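Local coordinates for tryptase inhibitor (Rhipicephalus appendiculatus, PDB 2UUY), which is a Kunitz-related, disulfide-rich tick protein that probably inhibits tryptase and related serine endopeptidases, this chain being the Kunitz-like part of a longer protein, at residues Ser8-Gly13 and Arg21-Gly26. Numbering follows the deposited sequence.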
loop_
_atom_site.group_PDB
_atom_site.type_symbol
_atom_site.label_atom_id
_atom_site.label_comp_id
_atom_site.label_asym_id
_atom_site.label_seq_id
_atom_site.Cartn_x
_atom_site.Cartn_y
_atom_site.Cartn_z
ATOM N N SER B 8 -2.400 24.855 11.056
ATOM C CA SER B 8 -3.049 23.556 11.113
ATOM C C SER B 8 -3.126 22.987 9.713
ATOM O O SER B 8 -3.842 23.517 8.881
ATOM C CB SER B 8 -4.475 23.698 11.641
ATOM O OG SER B 8 -5.089 22.427 11.750
ATOM N N GLU B 9 -2.387 21.938 9.466
ATOM C CA GLU B 9 -2.379 21.267 8.168
ATOM C C GLU B 9 -3.316 20.071 8.217
ATOM O O GLU B 9 -3.832 19.698 9.265
ATOM C CB GLU B 9 -0.955 20.878 7.815
ATOM C CG GLU B 9 -0.118 22.113 7.619
ATOM C CD GLU B 9 1.296 21.782 7.217
ATOM O OE1 GLU B 9 2.191 21.859 8.083
ATOM O OE2 GLU B 9 1.528 21.430 6.057
ATOM N N PRO B 10 -3.562 19.449 7.069
ATOM C CA PRO B 10 -4.473 18.372 7.084
ATOM C C PRO B 10 -4.046 17.211 7.985
ATOM O O PRO B 10 -2.859 16.936 8.122
ATOM C CB PRO B 10 -4.457 17.846 5.613
ATOM C CG PRO B 10 -4.083 19.050 4.860
ATOM C CD PRO B 10 -3.084 19.711 5.703
ATOM N N VAL B 11 -4.988 16.557 8.623
ATOM C CA VAL B 11 -4.695 15.409 9.459
ATOM C C VAL B 11 -4.187 14.292 8.554
ATOM O O VAL B 11 -4.806 13.964 7.525
ATOM C CB VAL B 11 -5.923 14.953 10.262
ATOM C CG1 VAL B 11 -5.679 13.597 10.930
ATOM C CG2 VAL B 11 -6.282 15.984 11.327
ATOM N N LYS B 12 -3.035 13.738 8.902
ATOM C CA LYS B 12 -2.495 12.601 8.159
ATOM C C LYS B 12 -3.331 11.356 8.407
ATOM O O LYS B 12 -3.617 10.979 9.543
ATOM C CB LYS B 12 -1.073 12.330 8.595
ATOM C CG LYS B 12 -0.140 13.420 8.178
ATOM C CD LYS B 12 1.264 13.331 8.787
ATOM C CE LYS B 12 2.137 14.508 8.334
ATOM N NZ LYS B 12 3.588 14.297 8.595
ATOM N N GLY B 13 -3.726 10.685 7.344
ATOM C CA GLY B 13 -4.414 9.424 7.474
ATOM C C GLY B 13 -3.475 8.338 7.927
ATOM O O GLY B 13 -2.233 8.387 7.654
ATOM N N ARG B 21 -3.157 15.222 -3.155
ATOM C CA ARG B 21 -4.328 16.089 -2.934
ATOM C C ARG B 21 -3.877 17.517 -2.779
ATOM O O ARG B 21 -2.790 17.791 -2.307
ATOM C CB ARG B 21 -5.063 15.691 -1.656
ATOM C CG ARG B 21 -5.416 14.244 -1.551
ATOM C CD ARG B 21 -6.361 13.805 -2.596
ATOM N NE ARG B 21 -7.651 14.457 -2.451
ATOM C CZ ARG B 21 -8.684 14.229 -3.229
ATOM N NH1 ARG B 21 -8.567 13.408 -4.249
ATOM N NH2 ARG B 21 -9.834 14.852 -2.998
ATOM N N TYR B 22 -4.746 18.451 -3.146
ATOM C CA TYR B 22 -4.466 19.871 -3.016
ATOM C C TYR B 22 -5.410 20.452 -1.985
ATOM O O TYR B 22 -6.610 20.292 -2.093
ATOM C CB TYR B 22 -4.638 20.558 -4.383
ATOM C CG TYR B 22 -3.718 19.985 -5.435
ATOM C CD1 TYR B 22 -2.420 20.425 -5.547
ATOM C CD2 TYR B 22 -4.139 18.964 -6.266
ATOM C CE1 TYR B 22 -1.556 19.876 -6.487
ATOM C CE2 TYR B 22 -3.302 18.450 -7.212
ATOM C CZ TYR B 22 -1.998 18.892 -7.290
ATOM O OH TYR B 22 -1.154 18.296 -8.235
ATOM N N TYR B 23 -4.843 21.096 -0.965
ATOM C CA TYR B 23 -5.619 21.688 0.117
ATOM C C TYR B 23 -5.329 23.175 0.200
ATOM O O TYR B 23 -4.193 23.623 0.070
ATOM C CB TYR B 23 -5.225 21.066 1.456
ATOM C CG TYR B 23 -5.734 19.694 1.775
ATOM C CD1 TYR B 23 -6.771 19.534 2.655
ATOM C CD2 TYR B 23 -5.098 18.556 1.291
ATOM C CE1 TYR B 23 -7.199 18.293 3.043
ATOM C CE2 TYR B 23 -5.514 17.297 1.685
ATOM C CZ TYR B 23 -6.557 17.171 2.541
ATOM O OH TYR B 23 -6.928 15.903 2.943
ATOM N N CYS B 24 -6.371 23.928 0.467
ATOM C CA CYS B 24 -6.230 25.346 0.707
ATOM C C CYS B 24 -5.679 25.617 2.087
ATOM O O CYS B 24 -6.323 25.259 3.100
ATOM C CB CYS B 24 -7.609 25.990 0.587
ATOM S SG CYS B 24 -7.585 27.770 0.880
ATOM N N MET B 25 -4.490 26.209 2.128
ATOM C CA MET B 25 -3.804 26.542 3.370
ATOM C C MET B 25 -3.706 28.058 3.447
ATOM O O MET B 25 -2.753 28.651 2.975
ATOM C CB MET B 25 -2.401 25.918 3.402
ATOM C CG MET B 25 -2.333 24.416 3.142
ATOM S SD MET B 25 -3.427 23.376 4.133
ATOM C CE MET B 25 -3.418 24.125 5.740
ATOM N N GLY B 26 -4.719 28.692 4.005
ATOM C CA GLY B 26 -4.750 30.150 4.106
ATOM C C GLY B 26 -5.064 30.768 2.754
ATOM O O GLY B 26 -6.188 30.661 2.269
#
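Ser8 meets the strand through its backbone: its carbonyl O approaches the Met25 methyl carbon CE, closely but doubtfully, since both residues were modelled in two conformers and every Met25 contact given here applies to the one described. The same CE also lies 3.9 Å from Glu9 CA. Bends at chi2 and chi3 fold the end of the methionine so that its methyl group meets the loop backbone. Glu9 adds little across the contact beyond its aliphatic CG; its carboxylate turns to Tyr32, whose hydroxyl is hydrogen-bonded to Glu9 OE2. On the loop side Pro10 carries most of the contact. Its CG stands almost exactly over the middle of the Tyr23 ring, 3.5 Å from the centroid and 9° off the normal, a CH-pi contact made on the ring face. Pro10 CB covers the hydroxyl end of the same face, 3.8 Å from Tyr23 CZ, and Pro10 CD reaches Met25 SD at 4.0 Å. Tyr23 CG is set anti to its carbonyl carbon (chi1 -76°), which swings the ring beneath the proline. A serine in place of Tyr23 would probably leave Pro10 CG and CB without their aromatic floor and open a gap between loop and strand. Beyond Pro10 the chain draws away. No hydrogen bond joins the two segments; the loop rests mainly through apolar contacts on one side of the two-stranded antiparallel hairpin of the Kunitz-like domain. Tyr32 of strand 28-34 extends that surface, touching Pro10 and Met25 and meeting the Tyr23 ring nearly at right angles, while Tyr22 packs against helix 43-47.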